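Local coordinates for heme-binding protein A (Haemophilus parasuis 29755, PDB 3TPA) that probably binds glutathione in the periplasm as the solute-binding component of a peptide-type ABC importer, although it is named for heme, at residues I274-T279 with F405-Y410; A291-T296 with Q474-I479; K299-A304 with A372-A377; P326-Y331 with A468-Q473. The protein carries 1 engineered substitution. All blocks are in the same frame, centred on the assembly; numbering follows the deposited sequence.

Interaction 1 (I274-T279 with F405-Y410); sequences IGLNTT and FAAGTY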
loop_
_atom_site.group_PDB
_atom_site.type_symbol
_atom_site.label_atom_id
_atom_site.label_comp_id
_atom_site.label_asym_id
_atom_site.label_seq_id
_atom_site.Cartn_x
_atom_site.Cartn_y
_atom_site.Cartn_z
ATOM N N ILE A 274 -8.205 -2.107 17.234
ATOM C CA ILE A 274 -7.954 -1.576 18.561
ATOM C C ILE A 274 -6.684 -2.266 19.058
ATOM O O ILE A 274 -6.646 -3.484 19.180
ATOM C CB ILE A 274 -9.121 -1.867 19.518
ATOM C CG1 ILE A 274 -10.434 -1.258 19.014
ATOM C CG2 ILE A 274 -8.800 -1.392 20.939
ATOM C CD1 ILE A 274 -10.419 0.295 18.891
ATOM N N GLY A 275 -5.639 -1.498 19.337
ATOM C CA GLY A 275 -4.401 -2.076 19.836
ATOM C C GLY A 275 -4.567 -2.257 21.332
ATOM O O GLY A 275 -5.226 -1.448 21.971
ATOM N N LEU A 276 -3.996 -3.326 21.882
ATOM C CA LEU A 276 -3.997 -3.544 23.322
ATOM C C LEU A 276 -2.575 -3.775 23.804
ATOM O O LEU A 276 -1.874 -4.674 23.324
ATOM C CB LEU A 276 -4.864 -4.753 23.671
ATOM C CG LEU A 276 -6.333 -4.698 23.250
ATOM C CD1 LEU A 276 -7.040 -6.045 23.534
ATOM C CD2 LEU A 276 -7.033 -3.559 23.971
ATOM N N ASN A 277 -2.139 -2.977 24.767
ATOM C CA ASN A 277 -0.784 -3.117 25.284
ATOM C C ASN A 277 -0.707 -4.326 26.194
ATOM O O ASN A 277 -1.105 -4.257 27.349
ATOM C CB ASN A 277 -0.417 -1.875 26.059
ATOM C CG ASN A 277 0.991 -1.902 26.550
ATOM O OD1 ASN A 277 1.626 -2.953 26.603
ATOM N ND2 ASN A 277 1.502 -0.734 26.917
ATOM N N THR A 278 -0.178 -5.430 25.681
ATOM C CA THR A 278 -0.184 -6.680 26.433
ATOM C C THR A 278 0.815 -6.742 27.603
ATOM O O THR A 278 0.985 -7.804 28.210
ATOM C CB THR A 278 0.026 -7.884 25.523
ATOM O OG1 THR A 278 1.378 -7.907 25.072
ATOM C CG2 THR A 278 -0.886 -7.800 24.309
ATOM N N THR A 279 1.465 -5.620 27.924
ATOM C CA THR A 279 2.343 -5.564 29.097
ATOM C C THR A 279 1.658 -4.867 30.260
ATOM O O THR A 279 2.202 -4.797 31.351
ATOM C CB THR A 279 3.673 -4.839 28.821
ATOM O OG1 THR A 279 3.417 -3.456 28.507
ATOM C CG2 THR A 279 4.428 -5.512 27.680
ATOM N N PHE A 405 0.633 3.472 26.296
ATOM C CA PHE A 405 -0.813 3.370 26.117
ATOM C C PHE A 405 -1.342 2.094 26.746
ATOM O O PHE A 405 -0.563 1.186 27.104
ATOM C CB PHE A 405 -1.182 3.386 24.631
ATOM C CG PHE A 405 -0.977 2.065 23.946
ATOM C CD1 PHE A 405 -2.059 1.345 23.460
ATOM C CD2 PHE A 405 0.292 1.529 23.822
ATOM C CE1 PHE A 405 -1.880 0.115 22.833
ATOM C CE2 PHE A 405 0.485 0.302 23.209
ATOM C CZ PHE A 405 -0.610 -0.406 22.707
ATOM N N ALA A 406 -2.670 2.047 26.887
ATOM C CA ALA A 406 -3.395 0.857 27.323
ATOM C C ALA A 406 -4.111 0.250 26.114
ATOM O O ALA A 406 -3.704 -0.796 25.588
ATOM C CB ALA A 406 -4.409 1.222 28.415
ATOM N N ALA A 407 -5.188 0.914 25.688
ATOM C CA ALA A 407 -5.882 0.579 24.445
ATOM C C ALA A 407 -5.812 1.772 23.496
ATOM O O ALA A 407 -5.613 2.901 23.936
ATOM C CB ALA A 407 -7.346 0.218 24.720
ATOM N N GLY A 408 -5.990 1.532 22.202
ATOM C CA GLY A 408 -6.010 2.625 21.246
ATOM C C GLY A 408 -6.549 2.253 19.880
ATOM O O GLY A 408 -6.691 1.070 19.534
ATOM N N THR A 409 -6.816 3.292 19.094
ATOM C CA THR A 409 -7.360 3.163 17.751
ATOM C C THR A 409 -6.229 3.354 16.763
ATOM O O THR A 409 -5.703 4.459 16.613
ATOM C CB THR A 409 -8.426 4.238 17.458
ATOM O OG1 THR A 409 -7.865 5.531 17.686
ATOM C CG2 THR A 409 -9.655 4.059 18.345
ATOM N N TYR A 410 -5.869 2.277 16.077
ATOM C CA TYR A 410 -4.720 2.289 15.193
ATOM C C TYR A 410 -5.096 1.706 13.837
ATOM O O TYR A 410 -6.169 1.099 13.670
ATOM C CB TYR A 410 -3.572 1.475 15.828
ATOM C CG TYR A 410 -3.186 1.970 17.214
ATOM C CD1 TYR A 410 -2.487 3.167 17.378
ATOM C CD2 TYR A 410 -3.543 1.257 18.355
ATOM C CE1 TYR A 410 -2.133 3.631 18.642
ATOM C CE2 TYR A 410 -3.182 1.704 19.625
ATOM C CZ TYR A 410 -2.480 2.891 19.762
ATOM O OH TYR A 410 -2.122 3.342 21.015
#

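Interaction 2 (A291-T296 with Q474-I479); sequences ALHHAT and QNSPII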
loop_
_atom_site.group_PDB
_atom_site.type_symbol
_atom_site.label_atom_id
_atom_site.label_comp_id
_atom_site.label_asym_id
_atom_site.label_seq_id
_atom_site.Cartn_x
_atom_site.Cartn_y
_atom_site.Cartn_z
ATOM N N ALA A 291 -12.297 -10.962 26.259
ATOM C CA ALA A 291 -13.496 -10.266 26.732
ATOM C C ALA A 291 -13.727 -8.918 26.021
ATOM O O ALA A 291 -14.840 -8.622 25.553
ATOM C CB ALA A 291 -13.440 -10.070 28.263
ATOM N N LEU A 292 -12.688 -8.094 25.954
ATOM C CA LEU A 292 -12.779 -6.800 25.270
ATOM C C LEU A 292 -13.125 -6.979 23.807
ATOM O O LEU A 292 -13.777 -6.131 23.203
ATOM C CB LEU A 292 -11.456 -6.054 25.393
ATOM C CG LEU A 292 -11.121 -5.729 26.839
ATOM C CD1 LEU A 292 -9.800 -5.014 26.937
ATOM C CD2 LEU A 292 -12.263 -4.903 27.479
ATOM N N HIS A 293 -12.671 -8.098 23.245
ATOM C CA HIS A 293 -12.925 -8.450 21.836
ATOM C C HIS A 293 -14.415 -8.780 21.679
ATOM O O HIS A 293 -15.079 -8.273 20.779
ATOM C CB HIS A 293 -12.019 -9.624 21.424
ATOM C CG HIS A 293 -11.841 -9.771 19.947
ATOM N ND1 HIS A 293 -10.643 -10.182 19.372
ATOM C CD2 HIS A 293 -12.695 -9.556 18.920
ATOM C CE1 HIS A 293 -10.784 -10.214 18.063
ATOM N NE2 HIS A 293 -12.024 -9.839 17.758
ATOM N N HIS A 294 -14.947 -9.602 22.581
ATOM C CA HIS A 294 -16.383 -9.894 22.591
ATOM C C HIS A 294 -17.231 -8.646 22.783
ATOM O O HIS A 294 -18.371 -8.613 22.354
ATOM C CB HIS A 294 -16.757 -10.910 23.689
ATOM C CG HIS A 294 -16.518 -12.335 23.308
ATOM N ND1 HIS A 294 -17.243 -12.974 22.326
ATOM C CD2 HIS A 294 -15.641 -13.248 23.781
ATOM C CE1 HIS A 294 -16.815 -14.217 22.200
ATOM N NE2 HIS A 294 -15.853 -14.414 23.080
ATOM N N ALA A 295 -16.678 -7.632 23.444
ATOM C CA ALA A 295 -17.417 -6.403 23.714
ATOM C C ALA A 295 -17.088 -5.300 22.715
ATOM O O ALA A 295 -17.258 -4.127 23.013
ATOM C CB ALA A 295 -17.161 -5.924 25.133
ATOM N N THR A 296 -16.591 -5.689 21.545
ATOM C CA THR A 296 -16.302 -4.750 20.463
ATOM C C THR A 296 -17.341 -4.998 19.371
ATOM O O THR A 296 -17.346 -6.047 18.725
ATOM C CB THR A 296 -14.845 -4.902 19.910
ATOM O OG1 THR A 296 -13.903 -4.699 20.968
ATOM C CG2 THR A 296 -14.550 -3.873 18.810
ATOM N N GLN A 474 -6.106 -16.684 18.681
ATOM C CA GLN A 474 -6.280 -17.313 19.989
ATOM C C GLN A 474 -5.867 -16.386 21.133
ATOM O O GLN A 474 -6.424 -16.437 22.223
ATOM C CB GLN A 474 -5.460 -18.617 20.052
ATOM C CG GLN A 474 -6.067 -19.763 19.247
ATOM C CD GLN A 474 -5.128 -20.952 19.053
ATOM O OE1 GLN A 474 -3.903 -20.828 19.143
ATOM N NE2 GLN A 474 -5.710 -22.111 18.767
ATOM N N ASN A 475 -4.871 -15.549 20.877
ATOM C CA ASN A 475 -4.304 -14.670 21.892
ATOM C C ASN A 475 -4.834 -13.244 21.858
ATOM O O ASN A 475 -4.614 -12.480 22.792
ATOM C CB ASN A 475 -2.777 -14.677 21.781
ATOM C CG ASN A 475 -2.196 -15.968 22.247
ATOM O OD1 ASN A 475 -2.117 -16.212 23.440
ATOM N ND2 ASN A 475 -1.840 -16.833 21.314
ATOM N N SER A 476 -5.535 -12.897 20.779
ATOM C CA SER A 476 -6.219 -11.598 20.665
ATOM C C SER A 476 -5.414 -10.371 21.146
ATOM O O SER A 476 -5.924 -9.574 21.936
ATOM C CB SER A 476 -7.571 -11.644 21.398
ATOM O OG SER A 476 -8.366 -10.496 21.098
ATOM N N PRO A 477 -4.167 -10.199 20.661
ATOM C CA PRO A 477 -3.392 -9.034 21.137
ATOM C C PRO A 477 -3.879 -7.674 20.606
ATOM O O PRO A 477 -3.634 -6.625 21.222
ATOM C CB PRO A 477 -1.973 -9.326 20.630
ATOM C CG PRO A 477 -2.144 -10.238 19.490
ATOM C CD PRO A 477 -3.358 -11.083 19.798
ATOM N N ILE A 478 -4.510 -7.691 19.438
ATOM C CA ILE A 478 -5.233 -6.534 18.931
ATOM C C ILE A 478 -6.589 -7.051 18.507
ATOM O O ILE A 478 -6.771 -8.254 18.333
ATOM C CB ILE A 478 -4.557 -5.847 17.721
ATOM C CG1 ILE A 478 -4.567 -6.748 16.478
ATOM C CG2 ILE A 478 -3.105 -5.381 18.060
ATOM C CD1 ILE A 478 -4.003 -6.041 15.239
ATOM N N ILE A 479 -7.544 -6.143 18.358
ATOM C CA ILE A 479 -8.884 -6.496 17.920
ATOM C C ILE A 479 -9.098 -5.887 16.543
ATOM O O ILE A 479 -9.407 -4.706 16.429
ATOM C CB ILE A 479 -9.927 -5.930 18.899
ATOM C CG1 ILE A 479 -9.691 -6.469 20.316
ATOM C CG2 ILE A 479 -11.348 -6.245 18.437
ATOM C CD1 ILE A 479 -10.361 -5.668 21.414
#

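Interaction 3 (K299-A304 with A372-A377); sequences KAIVDA and AEIIQA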
loop_
_atom_site.group_PDB
_atom_site.type_symbol
_atom_site.label_atom_id
_atom_site.label_comp_id
_atom_site.label_asym_id
_atom_site.label_seq_id
_atom_site.Cartn_x
_atom_site.Cartn_y
_atom_site.Cartn_z
ATOM N N LYS A 299 -19.675 -4.383 13.693
ATOM C CA LYS A 299 -20.679 -3.950 12.717
ATOM C C LYS A 299 -21.150 -2.517 13.001
ATOM O O LYS A 299 -21.271 -1.718 12.081
ATOM C CB LYS A 299 -21.883 -4.890 12.708
ATOM C CG LYS A 299 -22.953 -4.542 11.659
ATOM C CD LYS A 299 -24.265 -5.284 11.937
ATOM C CE LYS A 299 -25.292 -5.073 10.826
ATOM N NZ LYS A 299 -25.713 -3.652 10.660
ATOM N N ALA A 300 -21.412 -2.208 14.271
ATOM C CA ALA A 300 -21.772 -0.838 14.672
ATOM C C ALA A 300 -20.679 0.160 14.279
ATOM O O ALA A 300 -20.962 1.214 13.748
ATOM C CB ALA A 300 -22.022 -0.760 16.190
ATOM N N ILE A 301 -19.427 -0.184 14.560
ATOM C CA ILE A 301 -18.304 0.701 14.245
ATOM C C ILE A 301 -18.215 0.979 12.753
ATOM O O ILE A 301 -18.182 2.126 12.320
ATOM C CB ILE A 301 -16.966 0.103 14.737
ATOM C CG1 ILE A 301 -16.987 0.015 16.257
ATOM C CG2 ILE A 301 -15.776 0.940 14.267
ATOM C CD1 ILE A 301 -15.800 -0.719 16.851
ATOM N N VAL A 302 -18.190 -0.083 11.966
ATOM C CA VAL A 302 -18.075 0.061 10.524
ATOM C C VAL A 302 -19.251 0.850 9.990
ATOM O O VAL A 302 -19.080 1.748 9.180
ATOM C CB VAL A 302 -18.022 -1.315 9.825
ATOM C CG1 VAL A 302 -18.123 -1.150 8.318
ATOM C CG2 VAL A 302 -16.745 -2.047 10.205
ATOM N N ASP A 303 -20.451 0.518 10.462
ATOM C CA ASP A 303 -21.662 1.233 10.036
ATOM C C ASP A 303 -21.613 2.717 10.358
ATOM O O ASP A 303 -21.855 3.547 9.482
ATOM C CB ASP A 303 -22.908 0.592 10.644
ATOM C CG ASP A 303 -23.344 -0.654 9.889
ATOM O OD1 ASP A 303 -22.817 -0.885 8.781
ATOM O OD2 ASP A 303 -24.218 -1.391 10.383
ATOM N N ALA A 304 -21.304 3.051 11.611
ATOM C CA ALA A 304 -21.221 4.453 12.031
ATOM C C ALA A 304 -20.033 5.218 11.451
ATOM O O ALA A 304 -20.162 6.375 11.050
ATOM C CB ALA A 304 -21.183 4.541 13.541
ATOM N N ALA A 372 -13.664 5.187 19.023
ATOM C CA ALA A 372 -13.368 5.142 20.453
ATOM C C ALA A 372 -14.628 5.277 21.323
ATOM O O ALA A 372 -14.760 4.613 22.352
ATOM C CB ALA A 372 -12.340 6.220 20.819
ATOM N N GLU A 373 -15.542 6.157 20.921
ATOM C CA GLU A 373 -16.744 6.419 21.719
ATOM C C GLU A 373 -17.654 5.200 21.787
ATOM O O GLU A 373 -18.206 4.875 22.840
ATOM C CB GLU A 373 -17.521 7.619 21.149
ATOM C CG GLU A 373 -16.907 8.953 21.489
ATOM C CD GLU A 373 -17.521 10.101 20.712
ATOM O OE1 GLU A 373 -18.407 9.851 19.864
ATOM O OE2 GLU A 373 -17.104 11.257 20.940
ATOM N N ILE A 374 -17.821 4.531 20.654
ATOM C CA ILE A 374 -18.693 3.355 20.587
ATOM C C ILE A 374 -18.149 2.264 21.493
ATOM O O ILE A 374 -18.870 1.648 22.295
ATOM C CB ILE A 374 -18.792 2.820 19.141
ATOM C CG1 ILE A 374 -19.633 3.771 18.287
ATOM C CG2 ILE A 374 -19.389 1.404 19.109
ATOM C CD1 ILE A 374 -19.469 3.548 16.825
ATOM N N ILE A 375 -16.851 2.038 21.381
ATOM C CA ILE A 375 -16.191 1.032 22.204
ATOM C C ILE A 375 -16.272 1.387 23.684
ATOM O O ILE A 375 -16.603 0.548 24.501
ATOM C CB ILE A 375 -14.735 0.843 21.761
ATOM C CG1 ILE A 375 -14.705 -0.036 20.515
ATOM C CG2 ILE A 375 -13.923 0.196 22.848
ATOM C CD1 ILE A 375 -13.869 0.538 19.409
ATOM N N GLN A 376 -15.989 2.643 24.019
ATOM C CA GLN A 376 -16.108 3.106 25.401
ATOM C C GLN A 376 -17.481 2.770 26.021
ATOM O O GLN A 376 -17.551 2.318 27.166
ATOM C CB GLN A 376 -15.850 4.613 25.481
ATOM C CG GLN A 376 -16.093 5.228 26.853
ATOM C CD GLN A 376 -15.915 6.742 26.836
ATOM O OE1 GLN A 376 -16.472 7.431 25.987
ATOM N NE2 GLN A 376 -15.121 7.261 27.762
ATOM N N ALA A 377 -18.557 2.980 25.262
ATOM C CA ALA A 377 -19.925 2.760 25.768
ATOM C C ALA A 377 -20.239 1.297 26.026
ATOM O O ALA A 377 -20.901 0.962 27.014
ATOM C CB ALA A 377 -20.973 3.354 24.808
#

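Interaction 4 (P326-Y331 with A468-Q473); sequences PHLPQY and AVEIFQ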
loop_
_atom_site.group_PDB
_atom_site.type_symbol
_atom_site.label_atom_id
_atom_site.label_comp_id
_atom_site.label_asym_id
_atom_site.label_seq_id
_atom_site.Cartn_x
_atom_site.Cartn_y
_atom_site.Cartn_z
ATOM N N PRO A 326 -11.068 -18.042 5.613
ATOM C CA PRO A 326 -12.508 -17.743 5.658
ATOM C C PRO A 326 -13.229 -18.339 6.878
ATOM O O PRO A 326 -14.379 -17.991 7.123
ATOM C CB PRO A 326 -13.039 -18.360 4.357
ATOM C CG PRO A 326 -12.042 -19.412 3.999
ATOM C CD PRO A 326 -10.711 -18.935 4.497
ATOM N N HIS A 327 -12.573 -19.201 7.642
ATOM C CA HIS A 327 -13.238 -19.829 8.779
ATOM C C HIS A 327 -12.470 -19.617 10.084
ATOM O O HIS A 327 -12.633 -20.366 11.048
ATOM C CB HIS A 327 -13.476 -21.321 8.508
ATOM C CG HIS A 327 -12.267 -22.042 8.001
ATOM N ND1 HIS A 327 -11.302 -22.556 8.842
ATOM C CD2 HIS A 327 -11.865 -22.331 6.740
ATOM C CE1 HIS A 327 -10.351 -23.129 8.121
ATOM N NE2 HIS A 327 -10.665 -23.004 6.843
ATOM N N LEU A 328 -11.620 -18.598 10.104
ATOM C CA LEU A 328 -10.974 -18.186 11.344
ATOM C C LEU A 328 -12.050 -17.957 12.406
ATOM O O LEU A 328 -13.003 -17.206 12.176
ATOM C CB LEU A 328 -10.190 -16.893 11.120
ATOM C CG LEU A 328 -9.281 -16.436 12.262
ATOM C CD1 LEU A 328 -8.205 -17.510 12.606
ATOM C CD2 LEU A 328 -8.623 -15.111 11.897
ATOM N N PRO A 329 -11.905 -18.603 13.572
ATOM C CA PRO A 329 -12.905 -18.434 14.633
ATOM C C PRO A 329 -12.962 -16.984 15.091
ATOM O O PRO A 329 -11.928 -16.322 15.162
ATOM C CB PRO A 329 -12.380 -19.336 15.758
ATOM C CG PRO A 329 -11.488 -20.332 15.071
ATOM C CD PRO A 329 -10.848 -19.561 13.953
ATOM N N GLN A 330 -14.164 -16.495 15.380
ATOM C CA GLN A 330 -14.380 -15.102 15.759
ATOM C C GLN A 330 -14.875 -14.996 17.197
ATOM O O GLN A 330 -15.523 -15.922 17.729
ATOM C CB GLN A 330 -15.417 -14.447 14.837
ATOM C CG GLN A 330 -14.991 -14.388 13.378
ATOM C CD GLN A 330 -13.722 -13.582 13.192
ATOM O OE1 GLN A 330 -13.685 -12.389 13.491
ATOM N NE2 GLN A 330 -12.669 -14.235 12.714
ATOM N N TYR A 331 -14.572 -13.869 17.832
ATOM C CA TYR A 331 -15.147 -13.577 19.136
ATOM C C TYR A 331 -16.386 -12.732 18.888
ATOM O O TYR A 331 -16.315 -11.507 18.862
ATOM C CB TYR A 331 -14.152 -12.834 20.032
ATOM C CG TYR A 331 -12.846 -13.584 20.273
ATOM C CD1 TYR A 331 -12.745 -14.564 21.254
ATOM C CD2 TYR A 331 -11.719 -13.310 19.509
ATOM C CE1 TYR A 331 -11.543 -15.249 21.464
ATOM C CE2 TYR A 331 -10.544 -13.971 19.721
ATOM C CZ TYR A 331 -10.459 -14.943 20.688
ATOM O OH TYR A 331 -9.262 -15.575 20.867
ATOM N N ALA A 468 -0.065 -19.346 11.569
ATOM C CA ALA A 468 0.351 -18.178 12.365
ATOM C C ALA A 468 -0.835 -17.321 12.796
ATOM O O ALA A 468 -0.910 -16.875 13.939
ATOM C CB ALA A 468 1.338 -17.318 11.579
ATOM N N VAL A 469 -1.757 -17.073 11.868
ATOM C CA VAL A 469 -2.923 -16.245 12.181
ATOM C C VAL A 469 -3.831 -16.913 13.233
ATOM O O VAL A 469 -4.373 -16.248 14.089
ATOM C CB VAL A 469 -3.708 -15.856 10.906
ATOM C CG1 VAL A 469 -5.070 -15.290 11.266
ATOM C CG2 VAL A 469 -2.903 -14.842 10.110
ATOM N N GLU A 470 -3.961 -18.234 13.209
ATOM C CA GLU A 470 -4.765 -18.922 14.223
ATOM C C GLU A 470 -4.175 -18.723 15.624
ATOM O O GLU A 470 -4.902 -18.564 16.606
ATOM C CB GLU A 470 -4.896 -20.414 13.893
ATOM C CG GLU A 470 -5.791 -20.711 12.690
ATOM C CD GLU A 470 -7.198 -21.153 13.080
ATOM O OE1 GLU A 470 -7.563 -21.048 14.270
ATOM O OE2 GLU A 470 -7.945 -21.611 12.189
ATOM N N ILE A 471 -2.850 -18.718 15.719
ATOM C CA ILE A 471 -2.194 -18.476 17.005
ATOM C C ILE A 471 -2.421 -17.035 17.468
ATOM O O ILE A 471 -2.808 -16.775 18.622
ATOM C CB ILE A 471 -0.678 -18.770 16.945
ATOM C CG1 ILE A 471 -0.420 -20.275 16.795
ATOM C CG2 ILE A 471 0.032 -18.213 18.186
ATOM C CD1 ILE A 471 1.038 -20.625 16.456
ATOM N N PHE A 472 -2.180 -16.096 16.564
ATOM C CA PHE A 472 -2.510 -14.689 16.838
ATOM C C PHE A 472 -3.964 -14.522 17.319
ATOM O O PHE A 472 -4.228 -13.859 18.318
ATOM C CB PHE A 472 -2.281 -13.816 15.600
ATOM C CG PHE A 472 -3.204 -12.631 15.530
ATOM C CD1 PHE A 472 -2.977 -11.504 16.316
ATOM C CD2 PHE A 472 -4.331 -12.659 14.705
ATOM C CE1 PHE A 472 -3.856 -10.400 16.248
ATOM C CE2 PHE A 472 -5.208 -11.585 14.650
ATOM C CZ PHE A 472 -4.969 -10.453 15.419
ATOM N N GLN A 473 -4.910 -15.127 16.611
ATOM C CA GLN A 473 -6.330 -14.964 16.965
ATOM C C GLN A 473 -6.657 -15.512 18.356
ATOM O O GLN A 473 -7.369 -14.876 19.118
ATOM C CB GLN A 473 -7.242 -15.595 15.902
ATOM C CG GLN A 473 -8.750 -15.271 16.070
ATOM C CD GLN A 473 -9.112 -13.809 15.744
ATOM O OE1 GLN A 473 -8.254 -12.934 15.708
ATOM N NE2 GLN A 473 -10.391 -13.558 15.498
HETATM O O HOH W 1 -11.086 -10.705 14.254
#

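Interaction 1 (I274-T279 with F405-Y410)
Gly275 and Gly408 form the hydrogen-bonded pair at the middle of a short antiparallel pairing, flanked by the non-hydrogen-bonded pairs Ile274–Thr409 and Leu276–Ala407. Gly275 N donates to Gly408 O at 2.8 Å, and Gly408 N returns a longer bond to Gly275 O at 3.1 Å; both are bent, with N-H...O angles near 145°. The straighter bond lies just past the paired strands, where Asn277 N meets Ala406 O at 2.8 Å and 169°.

The Asn277 side chain then carries the contact one residue further. With CG anti to the backbone N (chi1 -176°), its amide reaches back to Phe405, and ND2 donates to Phe405 O at 2.8 Å, close to the amide's own plane. On the other branch, OD1 accepts from Thr279 N, closing an Asx turn, and from Thr279 OG1; both donors come from the same face of the carboxamide, which should limit its rotation, together with the ND2 bond.

Among the nonpolar contacts, Asn277 CB sits over one face of the Phe405 ring, 3.9 Å from its centroid, in a CH-pi contact. The Tyr410 ring turns its edge to Gly275, with CD2 3.6 Å from Gly275 N. On the other side of the sheet Leu276 CD2 touches Ala407 CB at 3.9 Å.

The pairing is internal to a six-strand mixed sheet: strand 261-276 also bonds to strand 478-491, and strand 407-413 to strand 351-356. Helix 368-381 packs on the face carrying Ile274, Ala407 and Thr409, while Tyr410 OH bonds to Thr400 OG1.

Interaction 2 (A291-T296 with Q474-I479)
Leu292 O, a carbonyl in the last turn of helix 286-294, is gripped by two donors, Thr296 OG1 at 2.7 Å and Trp379 NE1 from helix 368-381. Ile479 CD1 touches the same oxygen at 3.9 Å. This packing of a residue of strand 478-491 against the helix is the helix-on-sheet part of the contact, within the alpha/beta fold of a periplasmic binding protein.

A second polar link joins His293 ND1 and Ser476 OG, 2.9 Å apart in a nearly straight hydrogen bond (165°), either atom being a possible donor. It ties the helix to the connection between helix 458-475 and strand 478-491. Ser476 has just left its helix with positive phi, and its hydroxyl meets the imidazole near the ring plane. At the other ring nitrogen, NE2 is hydrogen-bonded to Lys298 NZ, so the imidazole is held at both nitrogens and its rotation should be restricted.

Ile479 supplies the apolar half. Its CG2 lies over the centre of the His293 ring, 3.7 Å from the centroid and 14° off the normal, a close CH-pi contact. With CG1 anti to the carbonyl carbon (chi1 -59°), Ile479 CD1 packs 4.1 Å from Leu292 CB and 3.7 Å from Thr296 OG1.

Interaction 3 (K299-A304 with A372-A377)
Helices 299-304 and 372-377 run roughly antiparallel, their segment axes inclined by 153° and 10.0 Å apart at closest approach, with the nearest CA pair, Ile301 and Ile374, separated by 6.9 Å. This is helix-helix packing on one face of the six-strand sheet in the alpha/beta fold, and no hydrogen bond crosses it.

Ile374 is the residue of segment 372-377 that points at the neighbouring helix, and its two branches divide the work. CG2 rests 4.0 Å from Ile301 CG1. Its longer branch, with CG1 anti to the carbonyl carbon (chi1 -72°), extends toward the next turn, where CD1 meets Ala304 CB at 3.8 Å. The methyl of Ala300 borders the same isoleucine more loosely. The small side chains of Ala300 and Ala304, one turn apart, probably leave room for Ile374 against helix 299-304.

Deeper toward the sheet, Ile301 also meets Ile375, the two side chains crossing at a slant. Ile301 is in contact with Phe481 of strand 478-491, and Ile375 with Ile355 of strand 351-356, so this isoleucine pair lies between the helices and the sheet. Packing is tightest here: Ile301 CD1 and Ile375 CD1 are 3.4 Å apart, shorter than usual for two methyl carbons.

Interaction 4 (P326-Y331 with A468-Q473)
Leu328 and Gln473 form the middle of a loop-on-helix packing, in which the irregular segment 326-331, ahead of helix 335-344, lies along helix 458-475 of the alpha/beta fold. Leu328 divides its two methyl groups over a turn of the helix. CD2 meets Val469 CG1 at 3.6 Å, the side chains crossing at about a right angle, while CD1 lies 3.9 Å from Gln473 CB. In one of its two conformers the end of Glu470 also approaches Leu328 and Pro329.

Two polar bonds grip Gln473 from the loop, one at its side chain and one at its backbone. NE2 donates to Pro329 O at 3.2 Å, in the carbonyl plane and close to its own amide plane, a fairly straight bond of 157°. A bend at chi2 (71°) turns the amide toward that carbonyl, and the bent chain passes alongside Leu328. Tyr331 OH donates to Gln473 O at 2.7 Å, and this oxygen lies near the plane of the phenol ring, at its edge.

Further out, two histidines border the Tyr331 ring and probably help to hold it: His294 meets it edge-to-face and His293 at an inclination of about 45°. Gln473 NE2 also donates to a water at 3.2 Å. The rest of the second shell is built around Gln330, whose side chain turns back onto its own loop. Gln330 NE2 bonds to Thr314 O, and the same NE2 donates to Leu328 O at 3.0 Å from well above that carbonyl's plane.

In the fold
The four contacts belong to one alpha/beta lobe and lie on one sheet or on the helices and loops beside it. Interactions 1 and 2, with centres 11 Å apart, meet where strand 261-276 pairs with strand 478-491: Ile274 O is 2.9 Å from Ile479 N, a probable hydrogen bond. Interaction 3 packs against both: Ile375 CD1 lies 3.5 Å from Ile274 CD1, and Thr296 CG2 is 3.9 Å from Ile301 CD1. Interaction 4 shares helix 458-475 with interaction 2 and touches it through Tyr331, but stays about 9 Å from interaction 3 at the nearest atoms. None of the four contacts involves a bound ligand; they join helices, strands and a loop within the lobe.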